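Local atomic coordinates of neuraminidase (Influenza A virus, PDB entry 4K3Y), a protein that forms the beta-propeller head of a bat influenza surface glycoprotein that resembles neuraminidase but probably lacks its usual sialidase activity. Residues C[112-117]-C[158-163]; C[278-283]-C[307-312]. All coordinates share one frame; numbering follows the deposited sequence.

Interaction 1: residues C[112-117]-C[158-163]; sequences TVLSVA and TIIADG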
loop_
_atom_site.group_PDB
_atom_site.type_symbol
_atom_site.label_atom_id
_atom_site.label_comp_id
_atom_site.label_asym_id
_atom_site.label_seq_id
_atom_site.Cartn_x
_atom_site.Cartn_y
_atom_site.Cartn_z
ATOM N N THR C 112 0.565 -12.216 17.263
ATOM C CA THR C 112 1.621 -12.632 18.177
ATOM C C THR C 112 2.769 -13.271 17.376
ATOM O O THR C 112 2.562 -14.175 16.553
ATOM C CB THR C 112 1.104 -13.641 19.202
ATOM O OG1 THR C 112 -0.046 -13.100 19.875
ATOM C CG2 THR C 112 2.201 -13.968 20.202
ATOM N N VAL C 113 3.984 -12.793 17.610
ATOM C CA VAL C 113 5.142 -13.328 16.915
ATOM C C VAL C 113 6.226 -13.755 17.903
ATOM O O VAL C 113 6.792 -12.919 18.618
ATOM C CB VAL C 113 5.724 -12.289 15.947
ATOM C CG1 VAL C 113 7.025 -12.797 15.330
ATOM C CG2 VAL C 113 4.708 -11.939 14.868
ATOM N N LEU C 114 6.512 -15.055 17.953
ATOM C CA LEU C 114 7.644 -15.535 18.743
ATOM C C LEU C 114 8.876 -15.632 17.869
ATOM O O LEU C 114 8.874 -16.349 16.871
ATOM C CB LEU C 114 7.354 -16.881 19.389
ATOM C CG LEU C 114 6.177 -16.807 20.356
ATOM C CD1 LEU C 114 4.888 -17.203 19.636
ATOM C CD2 LEU C 114 6.420 -17.668 21.584
ATOM N N SER C 115 9.922 -14.903 18.248
ATOM C CA SER C 115 11.137 -14.833 17.449
ATOM C C SER C 115 12.384 -15.118 18.289
ATOM O O SER C 115 12.609 -14.479 19.320
ATOM C CB SER C 115 11.240 -13.462 16.768
ATOM O OG SER C 115 12.351 -13.409 15.883
ATOM N N VAL C 116 13.182 -16.088 17.838
ATOM C CA VAL C 116 14.466 -16.421 18.466
ATOM C C VAL C 116 15.581 -15.513 17.948
ATOM O O VAL C 116 15.768 -15.382 16.744
ATOM C CB VAL C 116 14.885 -17.891 18.182
ATOM C CG1 VAL C 116 16.271 -18.187 18.783
ATOM C CG2 VAL C 116 13.852 -18.861 18.724
ATOM N N ALA C 117 16.335 -14.914 18.861
ATOM C CA ALA C 117 17.385 -13.973 18.498
ATOM C C ALA C 117 18.570 -14.135 19.439
ATOM O O ALA C 117 18.528 -14.969 20.351
ATOM C CB ALA C 117 16.855 -12.539 18.545
ATOM N N THR C 158 1.658 -22.307 22.034
ATOM C CA THR C 158 2.835 -22.602 21.229
ATOM C C THR C 158 3.745 -23.543 22.003
ATOM O O THR C 158 3.624 -23.659 23.229
ATOM C CB THR C 158 3.605 -21.322 20.831
ATOM O OG1 THR C 158 4.688 -21.662 19.951
ATOM C CG2 THR C 158 4.153 -20.604 22.062
ATOM N N ILE C 159 4.642 -24.224 21.288
ATOM C CA ILE C 159 5.579 -25.149 21.916
ATOM C C ILE C 159 7.015 -24.702 21.649
ATOM O O ILE C 159 7.345 -24.330 20.529
ATOM C CB ILE C 159 5.337 -26.589 21.433
ATOM C CG1 ILE C 159 3.893 -26.995 21.742
ATOM C CG2 ILE C 159 6.319 -27.552 22.105
ATOM C CD1 ILE C 159 3.347 -28.151 20.917
ATOM N N ILE C 160 7.856 -24.719 22.682
ATOM C CA ILE C 160 9.250 -24.289 22.546
ATOM C C ILE C 160 10.225 -25.366 23.001
ATOM O O ILE C 160 10.011 -26.025 24.018
ATOM C CB ILE C 160 9.514 -22.982 23.311
ATOM C CG1 ILE C 160 8.619 -21.873 22.750
ATOM C CG2 ILE C 160 10.995 -22.579 23.241
ATOM C CD1 ILE C 160 8.871 -20.528 23.364
ATOM N N ALA C 161 11.300 -25.534 22.235
ATOM C CA ALA C 161 12.284 -26.575 22.502
ATOM C C ALA C 161 13.565 -26.019 23.125
ATOM O O ALA C 161 14.051 -24.953 22.732
ATOM C CB ALA C 161 12.605 -27.327 21.222
ATOM N N ASP C 162 14.101 -26.759 24.093
ATOM C CA ASP C 162 15.401 -26.470 24.685
ATOM C C ASP C 162 16.267 -27.732 24.605
ATOM O O ASP C 162 15.836 -28.758 24.058
ATOM C CB ASP C 162 15.241 -26.032 26.142
ATOM C CG ASP C 162 16.377 -25.141 26.622
ATOM O OD1 ASP C 162 17.470 -25.155 26.008
ATOM O OD2 ASP C 162 16.173 -24.427 27.628
ATOM N N GLY C 163 17.485 -27.654 25.141
ATOM C CA GLY C 163 18.427 -28.757 25.064
ATOM C C GLY C 163 19.539 -28.473 24.074
ATOM O O GLY C 163 19.365 -27.690 23.143
#
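Leu114 and Thr158 reach for each other across the gap between two sheets and meet methyl to methyl, tip to tip, with Leu114 CD2 at 3.7 Å from Thr158 CG2. The same leucine methyl also reaches Ile160, whose chain passes it at a slant and offers its last carbon, leaving 4.2 Å between Leu114 CD2 and Ile160 CD1. One branch of the leucine is thus shared by two residues that point out of the same face of strand 155-162, two positions apart.

Threonine suits this place because its two branches do different work. Its hydroxyl lies opposite the backbone N (chi1 -175°) and hydrogen-bonds to Gln145 OE1, while CG2, set between the N and the carbonyl carbon, is presented to the leucine. A buried polar atom is thereby satisfied while an apolar surface faces the neighbouring sheet. Leucine is long enough to meet the short threonine although the CA atoms of Leu114 and Thr158 remain 8.9 Å apart, and Ile160 needs its extended CG1-CD1 arm to reach the same methyl. No hydrogen bond joins the two segments; Leu114 also rests on Val122 and Thr158 on Tyr174 and Leu176, each within its own sheet. Contact of this kind, face against face between the second strands of successive four-stranded antiparallel sheets, is characteristic of adjoining blades in the neuraminidase beta propeller.

Interaction 2: residues C[278-283]-C[307-312]; sequences RIINPG and NYQLLS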
loop_
_atom_site.group_PDB
_atom_site.type_symbol
_atom_site.label_atom_id
_atom_site.label_comp_id
_atom_site.label_asym_id
_atom_site.label_seq_id
_atom_site.Cartn_x
_atom_site.Cartn_y
_atom_site.Cartn_z
ATOM N N ARG C 278 4.325 -36.963 3.117
ATOM C CA ARG C 278 5.769 -37.116 3.155
ATOM C C ARG C 278 6.428 -36.874 1.814
ATOM O O ARG C 278 5.765 -36.753 0.776
ATOM C CB ARG C 278 6.150 -38.505 3.656
ATOM C CG ARG C 278 6.140 -39.541 2.564
ATOM C CD ARG C 278 6.029 -40.925 3.147
ATOM N NE ARG C 278 6.117 -41.916 2.090
ATOM C CZ ARG C 278 6.272 -43.215 2.295
ATOM N NH1 ARG C 278 6.350 -43.685 3.530
ATOM N NH2 ARG C 278 6.336 -44.035 1.256
ATOM N N ILE C 279 7.751 -36.791 1.878
ATOM C CA ILE C 279 8.614 -36.667 0.722
ATOM C C ILE C 279 8.778 -38.047 0.078
ATOM O O ILE C 279 9.021 -39.038 0.771
ATOM C CB ILE C 279 9.962 -36.117 1.175
ATOM C CG1 ILE C 279 9.727 -34.754 1.837
ATOM C CG2 ILE C 279 10.947 -36.054 0.014
ATOM C CD1 ILE C 279 10.973 -33.901 2.057
ATOM N N ILE C 280 8.637 -38.117 -1.244
ATOM C CA ILE C 280 8.528 -39.407 -1.914
ATOM C C ILE C 280 9.860 -40.167 -1.962
ATOM O O ILE C 280 9.928 -41.326 -1.556
ATOM C CB ILE C 280 7.903 -39.262 -3.310
ATOM C CG1 ILE C 280 6.548 -38.552 -3.192
ATOM C CG2 ILE C 280 7.757 -40.645 -3.995
ATOM C CD1 ILE C 280 5.893 -38.265 -4.520
ATOM N N ASN C 281 10.913 -39.521 -2.453
ATOM C CA ASN C 281 12.234 -40.128 -2.429
ATOM C C ASN C 281 13.040 -39.513 -1.302
ATOM O O ASN C 281 13.472 -38.380 -1.416
ATOM C CB ASN C 281 12.967 -39.926 -3.766
ATOM C CG ASN C 281 12.121 -40.317 -4.976
ATOM O OD1 ASN C 281 10.889 -40.228 -4.957
ATOM N ND2 ASN C 281 12.788 -40.740 -6.044
ATOM N N PRO C 282 13.260 -40.257 -0.206
ATOM C CA PRO C 282 13.995 -39.585 0.875
ATOM C C PRO C 282 15.469 -39.279 0.511
ATOM O O PRO C 282 16.133 -38.500 1.219
ATOM C CB PRO C 282 13.918 -40.591 2.039
ATOM C CG PRO C 282 12.962 -41.674 1.587
ATOM C CD PRO C 282 13.017 -41.678 0.093
ATOM N N GLY C 283 15.964 -39.871 -0.583
ATOM C CA GLY C 283 17.349 -39.688 -1.002
ATOM C C GLY C 283 17.597 -38.331 -1.637
ATOM O O GLY C 283 18.164 -37.436 -1.016
ATOM N N ASN C 307 -3.262 -42.851 -2.059
ATOM C CA ASN C 307 -2.022 -42.100 -2.013
ATOM C C ASN C 307 -1.974 -41.072 -3.143
ATOM O O ASN C 307 -1.855 -41.436 -4.316
ATOM C CB ASN C 307 -0.844 -43.061 -2.135
ATOM C CG ASN C 307 0.465 -42.421 -1.750
ATOM O OD1 ASN C 307 0.740 -42.226 -0.572
ATOM N ND2 ASN C 307 1.281 -42.089 -2.740
ATOM N N TYR C 308 -2.072 -39.795 -2.794
ATOM C CA TYR C 308 -1.991 -38.724 -3.791
ATOM C C TYR C 308 -0.553 -38.251 -3.991
ATOM O O TYR C 308 0.072 -37.731 -3.056
ATOM C CB TYR C 308 -2.822 -37.517 -3.349
ATOM C CG TYR C 308 -4.313 -37.670 -3.471
ATOM C CD1 TYR C 308 -4.926 -37.781 -4.722
ATOM C CD2 TYR C 308 -5.125 -37.661 -2.338
ATOM C CE1 TYR C 308 -6.321 -37.894 -4.838
ATOM C CE2 TYR C 308 -6.512 -37.766 -2.443
ATOM C CZ TYR C 308 -7.101 -37.885 -3.695
ATOM O OH TYR C 308 -8.465 -37.993 -3.793
ATOM N N GLN C 309 -0.034 -38.394 -5.204
ATOM C CA GLN C 309 1.289 -37.845 -5.504
ATOM C C GLN C 309 1.228 -36.417 -6.043
ATOM O O GLN C 309 1.420 -36.174 -7.245
ATOM C CB GLN C 309 2.050 -38.754 -6.447
ATOM C CG GLN C 309 2.597 -39.971 -5.751
ATOM C CD GLN C 309 2.731 -41.116 -6.696
ATOM O OE1 GLN C 309 1.791 -41.900 -6.873
ATOM N NE2 GLN C 309 3.888 -41.216 -7.344
ATOM N N LEU C 310 0.993 -35.487 -5.119
ATOM C CA LEU C 310 0.819 -34.057 -5.407
ATOM C C LEU C 310 1.962 -33.407 -6.214
ATOM O O LEU C 310 1.698 -32.688 -7.190
ATOM C CB LEU C 310 0.537 -33.284 -4.110
ATOM C CG LEU C 310 -0.759 -33.700 -3.372
ATOM C CD1 LEU C 310 -1.052 -32.845 -2.130
ATOM C CD2 LEU C 310 -1.949 -33.655 -4.317
ATOM N N LEU C 311 3.217 -33.658 -5.830
ATOM C CA LEU C 311 4.363 -33.119 -6.577
ATOM C C LEU C 311 5.366 -34.197 -6.968
ATOM O O LEU C 311 5.474 -35.213 -6.296
ATOM C CB LEU C 311 5.075 -32.024 -5.789
ATOM C CG LEU C 311 4.399 -30.664 -5.589
ATOM C CD1 LEU C 311 3.611 -30.652 -4.301
ATOM C CD2 LEU C 311 5.466 -29.621 -5.531
ATOM N N SER C 312 6.116 -33.954 -8.041
ATOM C CA SER C 312 7.082 -34.923 -8.566
ATOM C C SER C 312 8.345 -34.213 -8.997
ATOM O O SER C 312 9.457 -34.650 -8.717
ATOM C CB SER C 312 6.501 -35.617 -9.788
ATOM O OG SER C 312 5.189 -36.053 -9.506
#
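Ile280 reaches across to residues 307-312 and brings its terminal methyl against Leu311 and Gln309. The CB bond already aims at that segment, though CB itself is still 5.6 Å from Leu311 O. The branch CG1 leaves beside the backbone N and opposite the carbonyl carbon (chi1 -55°), closing to 4.7 Å from Leu311 O. Because the next torsion is extended (chi2 176°), CD1 continues outward and arrives 3.6 Å from Leu311 O, a van der Waals contact between a methyl and a carbonyl oxygen. The same methyl lies 3.9 Å from Gln309 CG, so it meets the aliphatic part of the glutamine and not its amide. The shorter branch, CG2, stays farther back, 5.5 Å from Gln309 CG.

The isoleucine arm lies roughly perpendicular to the glutamine chain. Glutamine fits this exposed position because its methylene carbons can lie against the isoleucine while the polar amide is carried beyond them. Its backbone forms the centre of an inverse gamma turn, with a weak hydrogen bond from Leu310 N to Tyr308 O. Next to it, a classic beta bulge sets Leu310 and Leu311 opposite the single residue Phe288. Leu311 gives this contact its carbonyl; its side chain is buried against Ile338, Ile354 and Phe356 of the next sheet, where leucine suits the apolar surroundings.

Strand 286-294 runs between the two segments in their antiparallel sheet, pairing with Ile280 through Gly287 and with Leu311 through Phe288. The contact thus spans the end of this intervening strand, where strands 273-279 and 306-311 both turn away.

In the fold
The two contacts lie on opposite sides of the chain's centre, about 29 Å apart between their own centres and about 20 Å between nearest atoms, and they do not touch. They follow one another in sequence: interaction 1 is complete before interaction 2 begins. They share no sheet. Interaction 1 joins two consecutive sheets, through strands 111-117 and 155-162, whereas interaction 2 stays inside the sheet that runs from strand 268-269 to strand 306-311, between strands that flank strand 286-294. Together they illustrate two levels of propeller construction, the seating of one blade against the next and the contact between two strands at the end of a single blade, within one neuraminidase-family propeller.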